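Local coordinates for protein BtGH115A (Bacteroides thetaiotaomicron, PDB 5BY3) that probably acts as a glycoside hydrolase of family GH115, a 4-O-methyl-alpha-glucuronidase with specificity for decorated arabinogalactans, at residues 484-487 / 488-491. Numbering follows the deposited sequence.
Sequences SVMQ and EHYR
Met486, a selenomethionine in the crystal, reaches down its helix to Tyr490 and His489, a worked example of how side chains three and four residues apart share one face of an alpha-helix. Its methyl carbon CE does the touching, lying 3.7 Å from Tyr490 OH and 4.0 Å from His489 CD2. CG stands beside the backbone N (chi1 -71°), and bends at chi2 and chi3 bring CE alongside the next turn. Met486 and His489 run side by side in the same direction, the selenium SE of Met486 lying 5.3 Å from the centroid of the His489 imidazole in an oblique Met-aromatic contact. The same methyl reaches the hydroxyl end of the phenol, CE of Met486 coming 4.2 Å from CZ of Tyr490. A serine in place of Tyr490 would probably open a gap where the phenol met CE, leaving Met486 its contacts with His489 and helix 462-473.

Beneath these side chains runs the regular i to i+4 ladder of helix 476-495, which falls in the family 115 sequence range (TIM-barrel clan) and packs among other helices. Tyr490 N gives Met486 O a bond of 2.9 Å; Glu488, His489 and Arg491 follow the same pattern to Ser484, Val485 and Gln487, the longest being Arg491 N to Gln487 O at 3.2 Å. Val485 packs on helices 523-543 and 552-580, His489 on 552-580, Met486 on 462-473 and Tyr490 on 441-452.

Charge pairing occupies the more exposed side. Arg491 NH1 meets Glu488 OE1 at 2.7 Å in a salt bridge, on the syn side of the carboxylate and in the guanidinium plane. Arg491 NE also bonds Tyr665 O, which probably restricts how the guanidinium can turn.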
# COMPACT_ATOMS: atom_id res chain seq x y z
N SER A 484 2.74 -9.54 18.90
CA SER A 484 3.50 -10.69 18.39
C SER A 484 2.66 -11.53 17.44
O SER A 484 3.18 -12.11 16.51
CB SER A 484 4.07 -11.55 19.53
OG SER A 484 3.03 -12.30 20.15
N VAL A 485 1.36 -11.60 17.68
CA VAL A 485 0.41 -12.25 16.75
C VAL A 485 0.38 -11.61 15.35
O VAL A 485 0.47 -12.33 14.33
CB VAL A 485 -0.98 -12.34 17.36
CG1 VAL A 485 -2.02 -12.62 16.31
CG2 VAL A 485 -0.97 -13.42 18.43
N MSE A 486 0.28 -10.28 15.30
CA MSE A 486 0.30 -9.54 14.02
C MSE A 486 1.62 -9.76 13.34
O MSE A 486 1.69 -10.05 12.15
CB MSE A 486 -0.03 -8.06 14.26
CG MSE A 486 -1.50 -7.78 14.65
SE MSE A 486 -2.87 -8.97 13.85
CE MSE A 486 -3.19 -8.07 12.15
N GLN A 487 2.70 -9.66 14.11
CA GLN A 487 4.02 -9.93 13.58
C GLN A 487 4.10 -11.32 12.93
O GLN A 487 4.64 -11.47 11.84
CB GLN A 487 5.06 -9.79 14.67
CG GLN A 487 5.33 -8.35 15.09
CD GLN A 487 6.25 -8.27 16.30
OE1 GLN A 487 6.18 -9.11 17.21
NE2 GLN A 487 7.10 -7.25 16.33
N GLU A 488 3.54 -12.31 13.60
CA GLU A 488 3.65 -13.66 13.11
C GLU A 488 2.78 -13.87 11.91
O GLU A 488 3.17 -14.62 11.04
CB GLU A 488 3.36 -14.69 14.20
CG GLU A 488 4.56 -14.94 15.09
CD GLU A 488 5.71 -15.57 14.35
OE1 GLU A 488 5.48 -16.74 13.90
OE2 GLU A 488 6.80 -14.89 14.23
N HIS A 489 1.63 -13.19 11.90
CA HIS A 489 0.66 -13.09 10.78
C HIS A 489 1.36 -12.63 9.52
O HIS A 489 1.31 -13.32 8.47
CB HIS A 489 -0.43 -12.12 11.16
CG HIS A 489 -1.55 -12.01 10.19
ND1 HIS A 489 -2.37 -13.08 9.86
CD2 HIS A 489 -2.06 -10.93 9.53
CE1 HIS A 489 -3.29 -12.68 9.00
NE2 HIS A 489 -3.14 -11.38 8.79
N TYR A 490 2.05 -11.49 9.61
CA TYR A 490 2.71 -10.93 8.43
C TYR A 490 3.90 -11.76 7.93
O TYR A 490 4.19 -11.81 6.73
CB TYR A 490 3.10 -9.49 8.67
CG TYR A 490 1.92 -8.58 8.94
CD1 TYR A 490 0.80 -8.59 8.10
CD2 TYR A 490 1.93 -7.70 10.01
CE1 TYR A 490 -0.28 -7.74 8.32
CE2 TYR A 490 0.84 -6.84 10.24
CZ TYR A 490 -0.26 -6.87 9.39
OH TYR A 490 -1.36 -6.04 9.60
N ARG A 491 4.53 -12.48 8.84
CA ARG A 491 5.71 -13.24 8.53
C ARG A 491 5.34 -14.54 7.80
O ARG A 491 5.99 -14.93 6.81
CB ARG A 491 6.51 -13.47 9.81
CG ARG A 491 7.61 -14.49 9.70
CD ARG A 491 7.83 -15.20 11.03
NE ARG A 491 8.40 -16.46 10.65
CZ ARG A 491 8.00 -17.64 11.04
NH1 ARG A 491 7.03 -17.77 11.92
NH2 ARG A 491 8.60 -18.71 10.55